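Local coordinates for protein cytidylyltransferase (Leptospira borgpetersenii serovar Hardjo-bovis, PDB 6OEW) that probably transfers a nucleotidyl group, as a magnesium-binding member of the cytidylyltransferase family, at residues R23-K27 with I201-E205; L14-R18 with L105-C109; A29-G33 with Y207-K211. One frame throughout, in Å; residues are numbered along the deposited sequence.

Interaction 1 of 3, residues R23-K27 with I201-E205; sequences RLPGK and IDTIE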
loop_
_atom_site.group_PDB
_atom_site.type_symbol
_atom_site.label_atom_id
_atom_site.label_comp_id
_atom_site.label_asym_id
_atom_site.label_seq_id
_atom_site.Cartn_x
_atom_site.Cartn_y
_atom_site.Cartn_z
ATOM N N ARG A 23 -2.426 -11.059 -10.143
ATOM C CA ARG A 23 -2.715 -10.294 -11.341
ATOM C C ARG A 23 -1.419 -9.697 -11.869
ATOM O O ARG A 23 -0.639 -9.109 -11.099
ATOM C CB ARG A 23 -3.750 -9.206 -11.055
ATOM C CG ARG A 23 -5.071 -9.759 -10.546
ATOM C CD ARG A 23 -6.160 -8.701 -10.547
ATOM N NE ARG A 23 -6.620 -8.429 -11.908
ATOM C CZ ARG A 23 -7.400 -7.407 -12.249
ATOM N NH1 ARG A 23 -7.811 -6.541 -11.327
ATOM N NH2 ARG A 23 -7.761 -7.249 -13.513
ATOM N N LEU A 24 -1.193 -9.890 -13.164
ATOM C CA LEU A 24 -0.038 -9.369 -13.887
ATOM C C LEU A 24 1.271 -9.723 -13.175
ATOM O O LEU A 24 2.033 -8.829 -12.778
ATOM C CB LEU A 24 -0.162 -7.866 -14.101
ATOM C CG LEU A 24 0.701 -7.257 -15.203
ATOM C CD1 LEU A 24 0.275 -7.851 -16.542
ATOM C CD2 LEU A 24 0.579 -5.725 -15.219
ATOM N N PRO A 25 1.560 -11.015 -12.994
ATOM C CA PRO A 25 2.833 -11.405 -12.375
ATOM C C PRO A 25 3.998 -10.709 -13.073
ATOM O O PRO A 25 4.006 -10.564 -14.297
ATOM C CB PRO A 25 2.873 -12.929 -12.566
ATOM C CG PRO A 25 1.852 -13.220 -13.679
ATOM C CD PRO A 25 0.787 -12.176 -13.480
ATOM N N GLY A 26 4.959 -10.220 -12.274
ATOM C CA GLY A 26 6.122 -9.517 -12.788
ATOM C C GLY A 26 5.982 -8.013 -12.806
ATOM O O GLY A 26 6.958 -7.307 -13.110
ATOM N N LYS A 27 4.802 -7.498 -12.489
ATOM C CA LYS A 27 4.541 -6.081 -12.699
ATOM C C LYS A 27 5.426 -5.207 -11.816
ATOM O O LYS A 27 5.785 -4.105 -12.221
ATOM C CB LYS A 27 3.062 -5.777 -12.449
ATOM C CG LYS A 27 2.621 -5.991 -10.969
ATOM C CD LYS A 27 1.104 -6.191 -10.861
ATOM C CE LYS A 27 0.673 -6.363 -9.390
ATOM N NZ LYS A 27 -0.754 -6.803 -9.295
ATOM N N ILE A 201 -2.022 -1.134 -10.203
ATOM C CA ILE A 201 -1.505 -1.855 -11.372
ATOM C C ILE A 201 -1.860 -3.332 -11.237
ATOM O O ILE A 201 -1.315 -4.061 -10.395
ATOM C CB ILE A 201 0.003 -1.640 -11.579
ATOM C CG1 ILE A 201 0.467 -2.466 -12.788
ATOM C CG2 ILE A 201 0.821 -1.938 -10.297
ATOM C CD1 ILE A 201 1.635 -1.871 -13.497
ATOM N N ASP A 202 -2.813 -3.754 -12.060
ATOM C CA ASP A 202 -3.205 -5.135 -12.202
ATOM C C ASP A 202 -3.297 -5.575 -13.653
ATOM O O ASP A 202 -3.367 -6.779 -13.897
ATOM C CB ASP A 202 -4.562 -5.388 -11.538
ATOM C CG ASP A 202 -4.495 -5.323 -10.030
ATOM O OD1 ASP A 202 -3.701 -6.093 -9.426
ATOM O OD2 ASP A 202 -5.249 -4.503 -9.463
ATOM N N THR A 203 -3.298 -4.645 -14.610
ATOM C CA THR A 203 -3.378 -4.963 -16.029
ATOM C C THR A 203 -2.395 -4.089 -16.796
ATOM O O THR A 203 -1.873 -3.086 -16.282
ATOM C CB THR A 203 -4.776 -4.724 -16.602
ATOM O OG1 THR A 203 -5.085 -3.331 -16.466
ATOM C CG2 THR A 203 -5.814 -5.551 -15.878
ATOM N N ILE A 204 -2.191 -4.458 -18.061
ATOM C CA ILE A 204 -1.361 -3.660 -18.960
ATOM C C ILE A 204 -1.964 -2.271 -19.148
ATOM O O ILE A 204 -1.243 -1.266 -19.243
ATOM C CB ILE A 204 -1.190 -4.389 -20.306
ATOM C CG1 ILE A 204 -0.251 -5.576 -20.144
ATOM C CG2 ILE A 204 -0.679 -3.445 -21.381
ATOM C CD1 ILE A 204 1.044 -5.207 -19.505
ATOM N N GLU A 205 -3.298 -2.198 -19.212
ATOM C CA GLU A 205 -3.978 -0.915 -19.350
ATOM C C GLU A 205 -3.742 -0.028 -18.120
ATOM O O GLU A 205 -3.621 1.201 -18.240
ATOM C CB GLU A 205 -5.473 -1.152 -19.571
ATOM C CG GLU A 205 -5.828 -1.831 -20.896
ATOM C CD GLU A 205 -5.442 -3.317 -20.960
ATOM O OE1 GLU A 205 -5.438 -4.000 -19.909
ATOM O OE2 GLU A 205 -5.140 -3.798 -22.077
#

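Interaction 2 of 3, residues L14-R18 with L105-C109; sequences LIQAR and LTGDC. With MG (magnesium ion), chain C.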
loop_
_atom_site.group_PDB
_atom_site.type_symbol
_atom_site.label_atom_id
_atom_site.label_comp_id
_atom_site.label_asym_id
_atom_site.label_seq_id
_atom_site.Cartn_x
_atom_site.Cartn_y
_atom_site.Cartn_z
ATOM N N LEU A 14 5.038 -1.360 6.163
ATOM C CA LEU A 14 5.340 -2.732 5.780
ATOM C C LEU A 14 4.632 -2.999 4.459
ATOM O O LEU A 14 3.399 -3.101 4.420
ATOM C CB LEU A 14 4.894 -3.714 6.861
ATOM C CG LEU A 14 5.454 -3.498 8.257
ATOM C CD1 LEU A 14 5.208 -4.745 9.079
ATOM C CD2 LEU A 14 6.937 -3.138 8.221
ATOM N N ILE A 15 5.412 -3.088 3.381
ATOM C CA ILE A 15 4.883 -3.195 2.027
ATOM C C ILE A 15 4.992 -4.636 1.565
ATOM O O ILE A 15 6.102 -5.166 1.393
ATOM C CB ILE A 15 5.641 -2.283 1.054
ATOM C CG1 ILE A 15 5.791 -0.874 1.633
ATOM C CG2 ILE A 15 4.946 -2.257 -0.321
ATOM C CD1 ILE A 15 6.890 -0.149 0.950
ATOM N N GLN A 16 3.855 -5.263 1.298
ATOM C CA GLN A 16 3.876 -6.606 0.737
ATOM C C GLN A 16 4.000 -6.529 -0.781
ATOM O O GLN A 16 3.282 -5.772 -1.447
ATOM C CB GLN A 16 2.632 -7.397 1.150
ATOM C CG GLN A 16 1.326 -6.758 0.738
ATOM C CD GLN A 16 0.144 -7.670 0.996
ATOM O OE1 GLN A 16 -0.456 -7.638 2.063
ATOM N NE2 GLN A 16 -0.188 -8.502 0.007
ATOM N N ALA A 17 4.945 -7.286 -1.325
ATOM C CA ALA A 17 5.167 -7.266 -2.765
ATOM C C ALA A 17 5.776 -8.594 -3.161
ATOM O O ALA A 17 6.551 -9.176 -2.401
ATOM C CB ALA A 17 6.105 -6.134 -3.198
ATOM N N ARG A 18 5.409 -9.079 -4.347
ATOM C CA ARG A 18 5.984 -10.315 -4.857
ATOM C C ARG A 18 5.904 -10.321 -6.376
ATOM O O ARG A 18 5.031 -9.682 -6.973
ATOM C CB ARG A 18 5.278 -11.571 -4.313
ATOM C CG ARG A 18 3.871 -11.751 -4.870
ATOM C CD ARG A 18 3.163 -12.920 -4.206
ATOM N NE ARG A 18 3.775 -14.202 -4.558
ATOM C CZ ARG A 18 3.299 -15.389 -4.194
ATOM N NH1 ARG A 18 2.206 -15.467 -3.445
ATOM N NH2 ARG A 18 3.921 -16.505 -4.581
ATOM N N LEU A 105 0.784 -1.537 3.301
ATOM C CA LEU A 105 0.691 -1.145 1.907
ATOM C C LEU A 105 0.991 -2.362 1.051
ATOM O O LEU A 105 1.636 -3.312 1.502
ATOM C CB LEU A 105 1.687 -0.050 1.511
ATOM C CG LEU A 105 1.713 1.217 2.366
ATOM C CD1 LEU A 105 2.833 2.138 1.854
ATOM C CD2 LEU A 105 0.365 1.915 2.325
ATOM N N THR A 106 0.563 -2.293 -0.207
ATOM C CA THR A 106 0.836 -3.364 -1.158
ATOM C C THR A 106 1.536 -2.772 -2.373
ATOM O O THR A 106 1.305 -1.611 -2.748
ATOM C CB THR A 106 -0.443 -4.078 -1.600
ATOM O OG1 THR A 106 -1.236 -3.194 -2.405
ATOM C CG2 THR A 106 -1.258 -4.546 -0.393
ATOM N N GLY A 107 2.384 -3.586 -2.987
ATOM C CA GLY A 107 3.215 -3.128 -4.086
ATOM C C GLY A 107 2.498 -2.867 -5.399
ATOM O O GLY A 107 3.147 -2.625 -6.424
ATOM N N ASP A 108 1.173 -2.936 -5.429
ATOM C CA ASP A 108 0.491 -2.502 -6.642
ATOM C C ASP A 108 -0.019 -1.069 -6.534
ATOM O O ASP A 108 -0.890 -0.662 -7.313
ATOM C CB ASP A 108 -0.647 -3.446 -6.987
ATOM C CG ASP A 108 -1.547 -3.684 -5.830
ATOM O OD1 ASP A 108 -1.552 -2.834 -4.888
ATOM O OD2 ASP A 108 -2.211 -4.745 -5.848
ATOM N N CYS A 109 0.505 -0.303 -5.583
ATOM C CA CYS A 109 0.134 1.099 -5.393
ATOM C C CYS A 109 1.344 2.016 -5.567
ATOM O O CYS A 109 1.727 2.745 -4.637
ATOM C CB CYS A 109 -0.478 1.297 -4.010
ATOM S SG CYS A 109 -2.038 0.447 -3.777
HETATM MG MG MG C . -3.952 -5.278 -5.246
HETATM O O HOH W 1 -4.908 -3.939 -6.989
HETATM O O HOH W 2 -3.504 -6.842 -7.101
HETATM O O HOH W 3 -6.218 -5.688 -4.543
#

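Interaction 3 of 3, residues A29-G33 with Y207-K211; sequences ALPFG and YETLK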
loop_
_atom_site.group_PDB
_atom_site.type_symbol
_atom_site.label_atom_id
_atom_site.label_comp_id
_atom_site.label_asym_id
_atom_site.label_seq_id
_atom_site.Cartn_x
_atom_site.Cartn_y
_atom_site.Cartn_z
ATOM N N ALA A 29 8.426 -5.340 -11.239
ATOM C CA ALA A 29 9.715 -5.164 -11.892
ATOM C C ALA A 29 9.609 -4.457 -13.240
ATOM O O ALA A 29 10.621 -4.321 -13.932
ATOM C CB ALA A 29 10.409 -6.531 -12.069
ATOM N N LEU A 30 8.418 -4.022 -13.639
ATOM C CA LEU A 30 8.270 -3.330 -14.909
ATOM C C LEU A 30 8.968 -1.969 -14.878
ATOM O O LEU A 30 8.965 -1.278 -13.845
ATOM C CB LEU A 30 6.800 -3.121 -15.246
ATOM C CG LEU A 30 5.998 -4.301 -15.756
ATOM C CD1 LEU A 30 4.527 -3.959 -15.754
ATOM C CD2 LEU A 30 6.479 -4.606 -17.171
ATOM N N PRO A 31 9.551 -1.556 -16.002
ATOM C CA PRO A 31 10.143 -0.216 -16.084
ATOM C C PRO A 31 9.093 0.844 -15.798
ATOM O O PRO A 31 7.962 0.761 -16.282
ATOM C CB PRO A 31 10.637 -0.132 -17.534
ATOM C CG PRO A 31 10.790 -1.543 -17.975
ATOM C CD PRO A 31 9.763 -2.344 -17.236
ATOM N N PHE A 32 9.474 1.838 -14.995
ATOM C CA PHE A 32 8.548 2.896 -14.596
ATOM C C PHE A 32 9.361 4.146 -14.276
ATOM O O PHE A 32 10.175 4.136 -13.346
ATOM C CB PHE A 32 7.704 2.449 -13.391
ATOM C CG PHE A 32 6.452 3.274 -13.180
ATOM C CD1 PHE A 32 5.515 3.405 -14.191
ATOM C CD2 PHE A 32 6.218 3.909 -11.974
ATOM C CE1 PHE A 32 4.371 4.155 -14.011
ATOM C CE2 PHE A 32 5.055 4.666 -11.772
ATOM C CZ PHE A 32 4.131 4.790 -12.787
ATOM N N GLY A 33 9.164 5.210 -15.047
ATOM C CA GLY A 33 10.054 6.351 -14.911
ATOM C C GLY A 33 11.482 5.907 -15.150
ATOM O O GLY A 33 11.770 5.135 -16.071
ATOM N N TYR A 207 -0.997 -0.102 -16.307
ATOM C CA TYR A 207 0.385 0.287 -16.539
ATOM C C TYR A 207 0.478 1.458 -17.504
ATOM O O TYR A 207 1.234 2.407 -17.267
ATOM C CB TYR A 207 1.148 -0.931 -17.076
ATOM C CG TYR A 207 2.633 -0.766 -17.326
ATOM C CD1 TYR A 207 3.476 -0.193 -16.363
ATOM C CD2 TYR A 207 3.198 -1.227 -18.501
ATOM C CE1 TYR A 207 4.857 -0.065 -16.608
ATOM C CE2 TYR A 207 4.551 -1.120 -18.745
ATOM C CZ TYR A 207 5.384 -0.544 -17.801
ATOM O OH TYR A 207 6.738 -0.444 -18.093
ATOM N N GLU A 208 -0.229 1.379 -18.636
ATOM C CA GLU A 208 -0.199 2.459 -19.619
ATOM C C GLU A 208 -0.728 3.754 -19.017
ATOM O O GLU A 208 -0.181 4.837 -19.255
ATOM C CB GLU A 208 -1.038 2.079 -20.841
ATOM C CG GLU A 208 -0.570 0.818 -21.583
ATOM C CD GLU A 208 -1.533 0.366 -22.682
ATOM O OE1 GLU A 208 -2.703 0.803 -22.700
ATOM O OE2 GLU A 208 -1.116 -0.436 -23.535
ATOM N N THR A 209 -1.822 3.648 -18.258
ATOM C CA THR A 209 -2.389 4.797 -17.546
ATOM C C THR A 209 -1.373 5.409 -16.590
ATOM O O THR A 209 -1.173 6.634 -16.559
ATOM C CB THR A 209 -3.631 4.347 -16.765
ATOM O OG1 THR A 209 -4.621 3.862 -17.682
ATOM C CG2 THR A 209 -4.220 5.510 -15.909
ATOM N N LEU A 210 -0.750 4.568 -15.768
ATOM C CA LEU A 210 0.202 5.063 -14.782
ATOM C C LEU A 210 1.423 5.660 -15.461
ATOM O O LEU A 210 1.974 6.664 -14.998
ATOM C CB LEU A 210 0.608 3.928 -13.839
ATOM C CG LEU A 210 -0.518 3.408 -12.937
ATOM C CD1 LEU A 210 -0.112 2.097 -12.328
ATOM C CD2 LEU A 210 -0.826 4.422 -11.824
ATOM N N LYS A 211 1.857 5.058 -16.567
ATOM C CA LYS A 211 2.975 5.633 -17.306
ATOM C C LYS A 211 2.626 7.016 -17.827
ATOM O O LYS A 211 3.461 7.929 -17.806
ATOM C CB LYS A 211 3.377 4.697 -18.448
ATOM C CG LYS A 211 4.314 3.597 -17.971
ATOM C CD LYS A 211 4.566 2.499 -19.050
ATOM C CE LYS A 211 4.508 2.961 -20.476
ATOM N NZ LYS A 211 4.737 1.804 -21.462
#

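Interaction 1 of 3, residues R23-K27 with I201-E205
K27 sends its amine to I201 and D202, tying the loop that follows the first strand of this GT-A-type nucleotidyltransferase fold to the lead-in of helix 204-214. The tight part is the lysine end. With CG between the backbone N and the carbonyl carbon (chi1 65°), the chain runs extended to NZ, which two carbonyl oxygens hold firmly. NZ donates to I201 O at 3.0 Å, within that carbonyl's plane, and to R23 O at 2.9 Å, from above its plane. A weaker bond from NZ to D202 OD1, 3.0 Å, doubles as a salt bridge. The type II turn from L24 to K27 brings K27 back beside R23, whose carbonyl just precedes the turn. L24 sets CB 3.4 Å from D202 O and CD2 4.1 Å from I201 CG1.

The outer side is looser. L24 CD1 meets I204 CD1 at the exposed start of the helix, while T203 caps that helix through OG1 to D206 N. R23 and D202 cross at about a right angle, their guanidinium and carboxylate planes 11° apart. D202 OD2 pairs with R23 NH1 by charge alone, at a long 3.8 Å, off the guanidinium plane. Over one guanidinium face sits D202 CB, 3.5 Å from R23 NH1.

Interaction 2 of 3, residues L14-R18 with L105-C109
L14 opens the pairing of two neighbouring parallel strands, 11-16 and 101-106, in the Rossmann-like central sheet of the GT-A-type fold: its carbonyl O takes the amide of L105 in an almost straight bond (3.2 Å from L105 N to L14 O, 175° at the hydrogen). The same oxygen also receives the hydroxyl of Y90.

I15 follows with its own backbone bonds turned to strand 54-59, as expected where a strand lies between two parallel partners. Its side chain shares a sheet face with L105, CG1 reaching L105 CB at 4.2 Å, and both run into the buried apolar layer under helix 37-45.

Q16 returns to the partner strand. Its N donates to L105 O at 3.0 Å, so L105 is held through both N and O, and its side chain lies beside T106 on the other sheet face. With Q16 CG set between backbone N and carbonyl carbon (chi1 58°), CG packs 3.6 Å from T106 CG2; the amide's OE1 is bonded to R104. Q16 O then receives G107 N at 2.8 Å, extending the pairing one step past the strand end.

A17 closes the contact, its CB 4.3 Å from G107 CA, on the side where the glycine carries no CB. Here the partner segment breaks into a type I turn from T106 to C109, which sets D108 beyond the strand end. T106 OG1 donates to D108 OD1 at 2.5 Å from above the carboxylate plane, a second-shell contact to the metal ligand. Beside three modelled waters, D108 OD2 binds the magnesium ion at 1.9 Å.

Interaction 3 of 3, residues A29-G33 with Y207-K211
L30 and P31 meet Y207 in two quite different ways, and the tyrosine ring carries one half of the contact through its faces and its edge. Y207 CG stands anti to the backbone N (chi1 -177°), which swings the ring off helix 204-214 and out to the short strand 31-32. L30 covers one face: its CD1 lies 3.8 Å from the ring centroid and only 4° off the normal, a CH-pi contact centred on the ring, while its CB flanks the hydroxyl end. The opposite face is covered from the helix itself by the aliphatic part of K211, one turn on, whose CD lies above the plane near the rim. Between these layers the hydroxyl points at the backbone of the strand, with P31 O at the ring's edge and in its plane; Y207 OH donates to P31 O at 2.5 Å, a very short bond.

F32 approaches differently. Its ring turns an edge to the helix backbone, with L210 C and K211 N close to its plane. F32 CE1 is 3.6 Å from L210 O and 3.8 Å from L210 CB, and F32 CD1 rests 4.0 Å from K211 CG. The K211 amide is meanwhile engaged within the helix, bonded to Y207 O. F32 CD1 also comes 4.3 Å from Y207 CE1. F32 further touches I37 and meets F40 edge-to-face, both of helix 37-45. The whole is plain structural packing: one side of helix 204-214 docks on L30 and on strand 31-32 of the small antiparallel hairpin 31-32/35-36, peripheral to the main sheet of the nucleotidyltransferase fold.

How the interactions relate
The three contacts form a path from the metal site outwards. Interaction 2 presents D108, and interaction 1 borders it directly: I201 N lies 3.1 Å from D108 O, a probable hydrogen bond, and K27 CE packs 4.0 Å from D108 CB. The D202 side chain comes within about 4 Å of the magnesium ion; it does not bind the ion directly but lies close to two of its waters, consistent with a second-shell acid. Interaction 3 continues interaction 1 along helix 204-214, with I201 CD1 3.7 Å from Y207 CB and I201 CB 3.8 Å from L210 CD1. Interactions 2 and 3 do not touch; their nearest atoms are about 6 Å apart.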